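Local coordinates for protein CS1 fimbrial subunit A (Escherichia coli, PDB 4HJI) that forms the pilin subunit of CS1 fimbriae, polar filaments that radiate from the surface of enterotoxigenic bacteria and enable them to colonize the epithelium of host organs, at residues Thr42-Pro45 against Phe50-His53; Lys66-Lys71 against Asn109-Ala114; Ile88-Asn93 against Gly148-Ile153; Ala95-Ser100 against Ile104-Asn109. One frame throughout, in Å; residues are numbered along the deposited sequence. Where two conformers were deposited one is given.

Contact 1. Residues Thr42-Pro45 against Phe50-His53; sequences TYSP and FEAH
Tyr43 and Phe50 meet in a T-shaped pair, the edge of the tyrosine ring directed at the face of the phenylalanine ring. The centroids lie 5.2 Å apart and the planes are inclined at 60°, so the T is tilted rather than square. Tyr43 CD2 stands 3.6 Å above the Phe50 plane, displaced toward its rim, and Tyr43 CB approaches Phe50 CE2 at 3.7 Å. With CG anti to the backbone N (chi1 -174°), the Tyr43 ring extends along the sheet face, and its CB and CD2 stay against the Phe50 ring.

The main chain of the beta hairpin made by strands 38-44 and 49-61 sets this pairing. Tyr43 and Phe50 form an antiparallel non-hydrogen-bonded pair, in which neighbouring side chains share one face of the sheet. Next to it, Glu51 N donates to Thr42 O over 2.9 Å in a nearly straight bond (171°). The same oxygen receives a CA-H contact from Phe50 CA at 3.4 Å and lies at the edge of the Phe50 ring. Farther along, one water accepts from Thr42 N and donates to Glu51 O, each over 2.8 Å. Glu51 bends at chi2, and its OE1 comes 3.7 Å from Ser44 CB.

Leu41, from the same hairpin, packs on Phe50, as do Ala131 and Val173; Val173 also touches Tyr43. Two kinds of interaction therefore divide the contact: aromatic packing secures one face, whereas a single direct N-H...O=C hydrogen bond and a water bridge join the strands where they part just beyond the Tyr43-Phe50 pair.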
loop_
_atom_site.group_PDB
_atom_site.type_symbol
_atom_site.label_atom_id
_atom_site.label_comp_id
_atom_site.label_asym_id
_atom_site.label_seq_id
_atom_site.Cartn_x
_atom_site.Cartn_y
_atom_site.Cartn_z
ATOM N N THR A 42 3.654 -7.447 12.092
ATOM C CA THR A 42 3.643 -8.184 13.336
ATOM C C THR A 42 3.155 -9.611 13.089
ATOM O O THR A 42 2.106 -9.803 12.501
ATOM C CB THR A 42 2.732 -7.484 14.356
ATOM O OG1 THR A 42 3.289 -6.194 14.656
ATOM C CG2 THR A 42 2.631 -8.287 15.625
ATOM N N TYR A 43 3.940 -10.593 13.517
ATOM C CA TYR A 43 3.549 -11.991 13.395
ATOM C C TYR A 43 2.662 -12.415 14.564
ATOM O O TYR A 43 2.818 -11.920 15.690
ATOM C CB TYR A 43 4.806 -12.850 13.321
ATOM C CG TYR A 43 4.596 -14.315 13.050
ATOM C CD1 TYR A 43 4.937 -15.262 14.003
ATOM C CD2 TYR A 43 4.102 -14.760 11.833
ATOM C CE1 TYR A 43 4.767 -16.614 13.767
ATOM C CE2 TYR A 43 3.931 -16.114 11.585
ATOM C CZ TYR A 43 4.262 -17.033 12.563
ATOM O OH TYR A 43 4.123 -18.380 12.343
ATOM N N SER A 44 1.713 -13.310 14.284
ATOM C CA SER A 44 0.823 -13.859 15.284
ATOM C C SER A 44 0.989 -15.376 15.269
ATOM O O SER A 44 0.435 -16.047 14.401
ATOM C CB SER A 44 -0.628 -13.466 14.969
ATOM O OG SER A 44 -1.543 -14.043 15.881
ATOM N N PRO A 45 1.776 -15.918 16.209
ATOM C CA PRO A 45 2.084 -17.351 16.230
ATOM C C PRO A 45 0.891 -18.295 16.334
ATOM O O PRO A 45 1.013 -19.431 15.900
ATOM C CB PRO A 45 2.957 -17.512 17.479
ATOM C CG PRO A 45 3.568 -16.184 17.691
ATOM C CD PRO A 45 2.568 -15.177 17.208
ATOM N N PHE A 50 0.465 -13.070 9.696
ATOM C CA PHE A 50 0.756 -11.704 10.050
ATOM C C PHE A 50 -0.493 -10.897 10.247
ATOM O O PHE A 50 -1.532 -11.179 9.633
ATOM C CB PHE A 50 1.609 -11.120 8.954
ATOM C CG PHE A 50 2.968 -11.729 8.914
ATOM C CD1 PHE A 50 3.269 -12.742 8.032
ATOM C CD2 PHE A 50 3.927 -11.325 9.821
ATOM C CE1 PHE A 50 4.540 -13.306 8.008
ATOM C CE2 PHE A 50 5.189 -11.882 9.812
ATOM C CZ PHE A 50 5.491 -12.888 8.911
ATOM N N GLU A 51 -0.406 -9.922 11.147
ATOM C CA GLU A 51 -1.490 -8.981 11.345
ATOM C C GLU A 51 -1.537 -8.061 10.129
ATOM O O GLU A 51 -0.515 -7.780 9.502
ATOM C CB GLU A 51 -1.262 -8.140 12.606
ATOM C CG GLU A 51 -1.203 -8.926 13.907
ATOM C CD GLU A 51 -2.546 -9.468 14.316
ATOM O OE1 GLU A 51 -2.591 -10.351 15.195
ATOM O OE2 GLU A 51 -3.559 -9.000 13.751
ATOM N N ALA A 52 -2.730 -7.604 9.786
ATOM C CA ALA A 52 -2.825 -6.550 8.778
ATOM C C ALA A 52 -2.183 -5.295 9.321
ATOM O O ALA A 52 -2.224 -5.026 10.519
ATOM C CB ALA A 52 -4.277 -6.293 8.410
ATOM N N HIS A 53 -1.569 -4.536 8.436
ATOM C CA HIS A 53 -1.013 -3.238 8.804
ATOM C C HIS A 53 -1.780 -2.143 8.085
ATOM O O HIS A 53 -1.720 -2.042 6.861
ATOM C CB HIS A 53 0.449 -3.144 8.455
ATOM C CG HIS A 53 1.082 -1.864 8.886
ATOM N ND1 HIS A 53 1.744 -1.733 10.086
ATOM C CD2 HIS A 53 1.198 -0.660 8.266
ATOM C CE1 HIS A 53 2.251 -0.512 10.179
ATOM N NE2 HIS A 53 1.916 0.162 9.096
HETATM O O HOH W 1 1.409 -6.249 10.898
#

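Contact 2. Residues Lys66-Lys71 against Asn109-Ala114; sequences KGVVVK and NDLNFA
Val68 and Leu111 supply the apolar part of this small contact, which buries 126 Å² in all. Methyl CG2 of Val68 comes to 4.2 Å from CD1 of Leu111, the end of a side chain that leaves the short helix 108-111 in the direction of the strand. Both residues are buried. Leu111 is packed on a second side as well, by the ring of Phe113 from its own segment: Leu111 CB lies 3.7 Å above that ring plane, offset toward the rim. The fold-back follows from Asn112, where a positive phi of 52° breaks the helical path and turns the chain so that the aromatic ring returns over the leucine.

The other end is looser. Phe113 CE2 reaches the carbonyl oxygen of Lys66 at 3.7 Å, a glancing approach to the backbone, while the lysine CB points away from the helix segment. Lys66 and Phe113 are both partly exposed, and the contact thins out toward solvent here. Gly67, between Lys66 and Val68 in the chain, is already buried.

The backbone of Val68 bonds to Ile106, whose side chain also touches Leu111; Gly67 bonds on to Ser157. Ser122 and Gln125 of strand 119-131 also touch the leucine, and Lys120 and Ser122 touch Phe113. The short helix thus bridges the start of strand 68-80 and strand 119-131, with strand 104-106 leading into it.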
loop_
_atom_site.group_PDB
_atom_site.type_symbol
_atom_site.label_atom_id
_atom_site.label_comp_id
_atom_site.label_asym_id
_atom_site.label_seq_id
_atom_site.Cartn_x
_atom_site.Cartn_y
_atom_site.Cartn_z
ATOM N N LYS A 66 -11.488 15.708 -10.571
ATOM C CA LYS A 66 -10.886 14.445 -10.990
ATOM C C LYS A 66 -10.768 13.467 -9.821
ATOM O O LYS A 66 -10.604 13.863 -8.652
ATOM C CB LYS A 66 -9.494 14.678 -11.603
ATOM C CG LYS A 66 -9.467 14.836 -13.117
ATOM C CD LYS A 66 -10.330 15.979 -13.583
ATOM C CE LYS A 66 -10.377 16.073 -15.099
ATOM N NZ LYS A 66 -11.404 17.059 -15.517
ATOM N N GLY A 67 -10.844 12.184 -10.155
ATOM C CA GLY A 67 -10.561 11.118 -9.215
ATOM C C GLY A 67 -9.095 10.748 -9.280
ATOM O O GLY A 67 -8.257 11.533 -9.766
ATOM N N VAL A 68 -8.762 9.569 -8.778
ATOM C CA VAL A 68 -7.389 9.078 -8.873
ATOM C C VAL A 68 -7.376 7.631 -9.317
ATOM O O VAL A 68 -8.295 6.872 -9.013
ATOM C CB VAL A 68 -6.580 9.235 -7.565
ATOM C CG1 VAL A 68 -6.467 10.710 -7.224
ATOM C CG2 VAL A 68 -7.180 8.427 -6.420
ATOM N N VAL A 69 -6.336 7.280 -10.059
ATOM C CA VAL A 69 -6.102 5.918 -10.487
ATOM C C VAL A 69 -4.982 5.399 -9.627
ATOM O O VAL A 69 -3.960 6.064 -9.488
ATOM C CB VAL A 69 -5.671 5.878 -11.964
ATOM C CG1 VAL A 69 -5.362 4.463 -12.413
ATOM C CG2 VAL A 69 -6.728 6.542 -12.827
ATOM N N VAL A 70 -5.181 4.226 -9.043
ATOM C CA VAL A 70 -4.233 3.646 -8.109
ATOM C C VAL A 70 -3.906 2.228 -8.504
ATOM O O VAL A 70 -4.806 1.423 -8.796
ATOM C CB VAL A 70 -4.790 3.620 -6.689
ATOM C CG1 VAL A 70 -3.694 3.277 -5.692
ATOM C CG2 VAL A 70 -5.393 4.975 -6.358
ATOM N N LYS A 71 -2.626 1.915 -8.503
ATOM C CA LYS A 71 -2.170 0.582 -8.828
ATOM C C LYS A 71 -0.861 0.294 -8.126
ATOM O O LYS A 71 -0.283 1.193 -7.512
ATOM C CB LYS A 71 -1.997 0.445 -10.349
ATOM C CG LYS A 71 -0.880 1.302 -10.908
ATOM C CD LYS A 71 -0.826 1.268 -12.426
ATOM C CE LYS A 71 0.450 1.943 -12.892
ATOM N NZ LYS A 71 0.528 2.191 -14.349
ATOM N N ASN A 109 -16.288 11.699 -6.152
ATOM C CA ASN A 109 -17.378 11.703 -5.174
ATOM C C ASN A 109 -17.134 10.787 -3.959
ATOM O O ASN A 109 -17.593 11.082 -2.868
ATOM C CB ASN A 109 -18.728 11.393 -5.841
ATOM C CG ASN A 109 -19.172 12.500 -6.772
ATOM O OD1 ASN A 109 -19.032 13.680 -6.453
ATOM N ND2 ASN A 109 -19.715 12.129 -7.926
ATOM N N ASP A 110 -16.406 9.693 -4.173
ATOM C CA ASP A 110 -16.078 8.741 -3.112
ATOM C C ASP A 110 -14.904 9.211 -2.234
ATOM O O ASP A 110 -14.659 8.639 -1.173
ATOM C CB ASP A 110 -15.757 7.372 -3.724
ATOM C CG ASP A 110 -15.433 6.322 -2.675
ATOM O OD1 ASP A 110 -15.002 5.213 -3.057
ATOM O OD2 ASP A 110 -15.600 6.599 -1.468
ATOM N N LEU A 111 -14.185 10.243 -2.677
ATOM C CA LEU A 111 -13.071 10.809 -1.897
ATOM C C LEU A 111 -13.489 11.959 -0.992
ATOM O O LEU A 111 -12.741 12.332 -0.093
ATOM C CB LEU A 111 -11.940 11.235 -2.821
ATOM C CG LEU A 111 -11.218 10.033 -3.448
ATOM C CD1 LEU A 111 -10.488 10.447 -4.714
ATOM C CD2 LEU A 111 -10.269 9.346 -2.475
ATOM N N ASN A 112 -14.683 12.514 -1.219
ATOM C CA ASN A 112 -15.245 13.546 -0.342
ATOM C C ASN A 112 -14.263 14.699 -0.109
ATOM O O ASN A 112 -13.926 15.006 1.032
ATOM C CB ASN A 112 -15.643 12.945 1.014
ATOM C CG ASN A 112 -16.627 11.804 0.889
ATOM O OD1 ASN A 112 -17.729 11.963 0.359
ATOM N ND2 ASN A 112 -16.247 10.653 1.414
ATOM N N PHE A 113 -13.816 15.324 -1.195
ATOM C CA PHE A 113 -12.735 16.313 -1.143
ATOM C C PHE A 113 -13.150 17.565 -0.383
ATOM O O PHE A 113 -14.193 18.147 -0.675
ATOM C CB PHE A 113 -12.274 16.708 -2.553
ATOM C CG PHE A 113 -11.325 15.723 -3.193
ATOM C CD1 PHE A 113 -10.041 15.544 -2.686
ATOM C CD2 PHE A 113 -11.695 15.013 -4.333
ATOM C CE1 PHE A 113 -9.159 14.654 -3.268
ATOM C CE2 PHE A 113 -10.818 14.117 -4.922
ATOM C CZ PHE A 113 -9.549 13.938 -4.398
ATOM N N ALA A 114 -12.334 17.950 0.595
ATOM C CA ALA A 114 -12.499 19.200 1.340
ATOM C C ALA A 114 -11.448 20.210 0.868
ATOM O O ALA A 114 -10.327 19.841 0.515
ATOM C CB ALA A 114 -12.351 18.950 2.830
#

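Contact 3. Residues Ile88-Asn93 against Gly148-Ile153; sequences IPVSVN and GLVSII
Val92 and Val150 bring the two backbones to their nearest approach, yet their CA atoms remain 8.3 Å apart. Residues 88-93 and 148-153 are both extended strand and run in roughly the same direction, but they are not neighbours in the sheet; each belongs to a strand that pairs antiparallel with strand 68-80. The two are layered face to face through their side chains, consistent with the immunoglobulin-like beta sandwich of chaperone-usher pilins.

Val150 does most of this work, using a different methyl for each partner. Its CG1 meets CG2 of Val92 tip to tip at 4.1 Å, while its CG2 touches CG1 of Val90 at 4.2 Å. Val150 has a chi1 of 164°, with CG1 opposite the backbone N, which spreads the two methyls toward successive inward-facing valines of the other strand.

The core closes around these valines from several strands and from Leu99: Ile129 touches Val90, Leu127 and Leu99 touch Val92, and Pro76 and Val169 touch Val150. On the other side of its strand from Val150, Ser151 sends its OG to Glu164 and Ser73. With branched aliphatic groups alone meeting in a buried setting, cohesion here rests on dispersion and the exclusion of water, while the directional bonding is left to the strands' own sheet partners.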
loop_
_atom_site.group_PDB
_atom_site.type_symbol
_atom_site.label_atom_id
_atom_site.label_comp_id
_atom_site.label_asym_id
_atom_site.label_seq_id
_atom_site.Cartn_x
_atom_site.Cartn_y
_atom_site.Cartn_z
ATOM N N ILE A 88 6.400 -14.934 0.491
ATOM C CA ILE A 88 5.079 -14.740 1.100
ATOM C C ILE A 88 4.350 -13.676 0.284
ATOM O O ILE A 88 4.830 -12.549 0.173
ATOM C CB ILE A 88 5.189 -14.258 2.569
ATOM C CG1 ILE A 88 5.964 -15.266 3.419
ATOM C CG2 ILE A 88 3.803 -13.986 3.150
ATOM C CD1 ILE A 88 6.310 -14.763 4.808
ATOM N N PRO A 89 3.184 -14.020 -0.316
ATOM C CA PRO A 89 2.479 -13.014 -1.115
ATOM C C PRO A 89 1.864 -11.904 -0.262
ATOM O O PRO A 89 1.467 -12.140 0.883
ATOM C CB PRO A 89 1.385 -13.824 -1.827
ATOM C CG PRO A 89 1.136 -14.936 -0.896
ATOM C CD PRO A 89 2.443 -15.299 -0.271
ATOM N N VAL A 90 1.838 -10.691 -0.804
ATOM C CA VAL A 90 1.300 -9.530 -0.094
ATOM C C VAL A 90 0.132 -8.978 -0.886
ATOM O O VAL A 90 0.213 -8.878 -2.121
ATOM C CB VAL A 90 2.365 -8.418 0.060
ATOM C CG1 VAL A 90 1.763 -7.117 0.610
ATOM C CG2 VAL A 90 3.496 -8.878 0.972
ATOM N N SER A 91 -0.948 -8.660 -0.168
ATOM C CA SER A 91 -2.119 -7.986 -0.699
ATOM C C SER A 91 -2.166 -6.573 -0.146
ATOM O O SER A 91 -1.766 -6.333 1.000
ATOM C CB SER A 91 -3.384 -8.758 -0.293
ATOM O OG SER A 91 -3.448 -10.002 -0.972
ATOM N N VAL A 92 -2.620 -5.629 -0.966
ATOM C CA VAL A 92 -2.755 -4.243 -0.568
ATOM C C VAL A 92 -4.134 -3.735 -0.924
ATOM O O VAL A 92 -4.613 -3.966 -2.040
ATOM C CB VAL A 92 -1.695 -3.354 -1.260
ATOM C CG1 VAL A 92 -1.801 -1.937 -0.747
ATOM C CG2 VAL A 92 -0.317 -3.942 -1.066
ATOM N N ASN A 93 -4.806 -3.138 0.058
ATOM C CA ASN A 93 -6.142 -2.580 -0.150
ATOM C C ASN A 93 -6.053 -1.076 0.046
ATOM O O ASN A 93 -5.316 -0.606 0.907
ATOM C CB ASN A 93 -7.186 -3.115 0.857
ATOM C CG ASN A 93 -7.548 -4.572 0.663
ATOM O OD1 ASN A 93 -6.820 -5.354 0.064
ATOM N ND2 ASN A 93 -8.716 -4.941 1.161
ATOM N N GLY A 148 10.415 -7.270 1.355
ATOM C CA GLY A 148 9.963 -6.926 0.011
ATOM C C GLY A 148 9.561 -5.475 -0.067
ATOM O O GLY A 148 9.563 -4.778 0.935
ATOM N N LEU A 149 9.250 -5.027 -1.272
ATOM C CA LEU A 149 8.764 -3.668 -1.509
ATOM C C LEU A 149 7.299 -3.663 -1.914
ATOM O O LEU A 149 6.848 -4.500 -2.706
ATOM C CB LEU A 149 9.573 -3.006 -2.621
ATOM C CG LEU A 149 11.078 -2.937 -2.451
ATOM C CD1 LEU A 149 11.709 -2.332 -3.694
ATOM C CD2 LEU A 149 11.470 -2.132 -1.233
ATOM N N VAL A 150 6.574 -2.688 -1.395
ATOM C CA VAL A 150 5.252 -2.349 -1.886
ATOM C C VAL A 150 5.398 -1.008 -2.599
ATOM O O VAL A 150 5.858 -0.016 -1.985
ATOM C CB VAL A 150 4.260 -2.251 -0.722
ATOM C CG1 VAL A 150 2.989 -1.536 -1.150
ATOM C CG2 VAL A 150 4.006 -3.641 -0.165
ATOM N N SER A 151 5.044 -0.983 -3.889
ATOM C CA SER A 151 5.254 0.197 -4.728
ATOM C C SER A 151 3.923 0.626 -5.299
ATOM O O SER A 151 3.342 -0.082 -6.141
ATOM C CB SER A 151 6.244 -0.130 -5.834
ATOM O OG SER A 151 6.386 0.923 -6.795
ATOM N N ILE A 152 3.428 1.754 -4.819
ATOM C CA ILE A 152 2.078 2.230 -5.126
ATOM C C ILE A 152 2.239 3.394 -6.088
ATOM O O ILE A 152 3.071 4.306 -5.896
ATOM C CB ILE A 152 1.320 2.667 -3.863
ATOM C CG1 ILE A 152 1.106 1.472 -2.920
ATOM C CG2 ILE A 152 -0.038 3.268 -4.202
ATOM C CD1 ILE A 152 0.871 1.869 -1.480
ATOM N N ILE A 153 1.460 3.360 -7.151
ATOM C CA ILE A 153 1.478 4.397 -8.156
ATOM C C ILE A 153 0.117 5.057 -8.171
ATOM O O ILE A 153 -0.916 4.355 -8.239
ATOM C CB ILE A 153 1.767 3.847 -9.563
ATOM C CG1 ILE A 153 3.137 3.175 -9.605
ATOM C CG2 ILE A 153 1.703 4.973 -10.577
ATOM C CD1 ILE A 153 3.325 2.253 -10.775
#

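Contact 4. Residues Ala95-Ser100 against Ile104-Asn109; sequences AGKPLS and ITIDSN
Ile104 CD1 presses against Lys97 CB at 3.4 Å, tighter than ordinary carbon packing. A chi1 of 71° places CG1 of Ile104 between its backbone N and carbonyl carbon, and from there the terminal methyl reaches the lysine stem. The same CD1 lies 4.0 Å from CD2 of Leu99, the two side chains meeting at about a right angle. Further along, Lys97 CD passes Ile106 CG1 at 4.1 Å, and Ala95 CB touches Ile106 CD1 at 4.3 Å.

Polar bonds secure the ends. Bent at chi2 and chi4, Lys97 curls so that NZ donates to Ala95 O over 2.9 Å, and the ammonium also forms a salt bridge with Asp110. On the other segment Asp107 is the N-cap of the weakly bonded helix: its OD1 accepts from Asn109 N at 2.7 Å, met from above the carboxylate plane.

Backbone pairing is directed elsewhere, strand 104-106 lying antiparallel to 68-80 and strand 97-98 to 87-94, so side chains join two short strands with different sheet partners. Lys97 consequently has a double role: its aliphatic stem joins the apolar layer over the isoleucines, while its charged end draws the turn at Ala95 and the helix carrying Asp110 together.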
loop_
_atom_site.group_PDB
_atom_site.type_symbol
_atom_site.label_atom_id
_atom_site.label_comp_id
_atom_site.label_asym_id
_atom_site.label_seq_id
_atom_site.Cartn_x
_atom_site.Cartn_y
_atom_site.Cartn_z
ATOM N N ALA A 95 -8.775 2.393 0.134
ATOM C CA ALA A 95 -10.144 2.893 0.063
ATOM C C ALA A 95 -11.140 1.750 -0.083
ATOM O O ALA A 95 -12.140 1.888 -0.791
ATOM C CB ALA A 95 -10.275 3.865 -1.108
ATOM N N GLY A 96 -10.858 0.611 0.561
ATOM C CA GLY A 96 -11.770 -0.531 0.567
ATOM C C GLY A 96 -11.787 -1.354 -0.715
ATOM O O GLY A 96 -12.672 -2.178 -0.901
ATOM N N LYS A 97 -10.814 -1.122 -1.595
ATOM C CA LYS A 97 -10.659 -1.864 -2.850
ATOM C C LYS A 97 -9.258 -2.518 -2.903
ATOM O O LYS A 97 -8.271 -1.897 -2.540
ATOM C CB LYS A 97 -10.824 -0.897 -4.027
ATOM C CG LYS A 97 -12.195 -0.235 -4.094
ATOM C CD LYS A 97 -12.119 1.282 -4.225
ATOM C CE LYS A 97 -13.471 1.947 -3.949
ATOM N NZ LYS A 97 -13.285 3.180 -3.101
ATOM N N PRO A 98 -9.165 -3.779 -3.361
ATOM C CA PRO A 98 -7.861 -4.417 -3.515
ATOM C C PRO A 98 -7.125 -3.806 -4.700
ATOM O O PRO A 98 -7.742 -3.516 -5.734
ATOM C CB PRO A 98 -8.218 -5.893 -3.783
ATOM C CG PRO A 98 -9.547 -5.830 -4.382
ATOM C CD PRO A 98 -10.259 -4.699 -3.703
ATOM N N LEU A 99 -5.832 -3.573 -4.522
ATOM C CA LEU A 99 -4.991 -3.072 -5.587
ATOM C C LEU A 99 -4.304 -4.230 -6.311
ATOM O O LEU A 99 -4.182 -5.340 -5.798
ATOM C CB LEU A 99 -3.936 -2.138 -5.009
ATOM C CG LEU A 99 -4.413 -0.891 -4.247
ATOM C CD1 LEU A 99 -3.217 -0.074 -3.774
ATOM C CD2 LEU A 99 -5.370 -0.044 -5.069
ATOM N N SER A 100 -3.896 -3.963 -7.545
ATOM C CA SER A 100 -3.136 -4.912 -8.354
ATOM C C SER A 100 -2.297 -4.083 -9.335
ATOM O O SER A 100 -2.318 -2.853 -9.279
ATOM C CB SER A 100 -4.072 -5.842 -9.110
ATOM O OG SER A 100 -4.826 -5.121 -10.059
ATOM N N ILE A 104 -7.016 0.872 -10.753
ATOM C CA ILE A 104 -8.411 1.117 -10.435
ATOM C C ILE A 104 -8.628 2.612 -10.225
ATOM O O ILE A 104 -7.750 3.320 -9.722
ATOM C CB ILE A 104 -8.902 0.287 -9.223
ATOM C CG1 ILE A 104 -8.328 0.757 -7.886
ATOM C CG2 ILE A 104 -8.590 -1.189 -9.431
ATOM C CD1 ILE A 104 -9.024 0.100 -6.711
ATOM N N THR A 105 -9.800 3.084 -10.633
ATOM C CA THR A 105 -10.162 4.476 -10.476
ATOM C C THR A 105 -11.058 4.629 -9.263
ATOM O O THR A 105 -12.022 3.878 -9.080
ATOM C CB THR A 105 -10.874 5.039 -11.712
ATOM O OG1 THR A 105 -10.007 4.942 -12.847
ATOM C CG2 THR A 105 -11.244 6.502 -11.486
ATOM N N ILE A 106 -10.729 5.602 -8.426
ATOM C CA ILE A 106 -11.574 5.988 -7.308
ATOM C C ILE A 106 -12.186 7.339 -7.669
ATOM O O ILE A 106 -11.461 8.328 -7.793
ATOM C CB ILE A 106 -10.743 6.042 -6.019
ATOM C CG1 ILE A 106 -10.249 4.623 -5.696
ATOM C CG2 ILE A 106 -11.552 6.608 -4.856
ATOM C CD1 ILE A 106 -8.875 4.595 -5.116
ATOM N N ASP A 107 -13.507 7.365 -7.877
ATOM C CA ASP A 107 -14.212 8.584 -8.295
ATOM C C ASP A 107 -14.054 9.684 -7.255
ATOM O O ASP A 107 -14.003 9.410 -6.051
ATOM C CB ASP A 107 -15.712 8.323 -8.499
ATOM C CG ASP A 107 -16.453 9.537 -9.075
ATOM O OD1 ASP A 107 -17.145 10.259 -8.318
ATOM O OD2 ASP A 107 -16.360 9.780 -10.301
ATOM N N SER A 108 -14.010 10.928 -7.729
ATOM C CA SER A 108 -13.946 12.090 -6.835
ATOM C C SER A 108 -15.068 12.108 -5.792
ATOM O O SER A 108 -14.823 12.468 -4.653
ATOM C CB SER A 108 -13.921 13.399 -7.632
ATOM O OG SER A 108 -14.978 13.472 -8.567
ATOM N N ASN A 109 -16.288 11.699 -6.152
ATOM C CA ASN A 109 -17.378 11.703 -5.174
ATOM C C ASN A 109 -17.134 10.787 -3.959
ATOM O O ASN A 109 -17.593 11.082 -2.868
ATOM C CB ASN A 109 -18.728 11.393 -5.841
ATOM C CG ASN A 109 -19.172 12.500 -6.772
ATOM O OD1 ASN A 109 -19.032 13.680 -6.453
ATOM N ND2 ASN A 109 -19.715 12.129 -7.926
#

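In the fold
Contact 1 comes first along the chain and closes before the others open; contacts 2 and 3 alternate their segments, and contact 4 is nested inside the loops of both. Contacts 2 and 4, centres 8 Å apart, share Asn109 and helix 108-111. Contact 3 lies near the middle and touches contact 1 through Ile88 and Phe50, their centres about 15 Å apart. Contacts 1 and 2, on opposite sides of the chain's centre, are about 30 Å apart between centres. All reach one curled sheet. Strand 163-173, which packs on contacts 1 and 3, probably complements its own subunit here, consistent with a donor-strand construct, replacing the strand a neighbouring subunit would supply in the pilus.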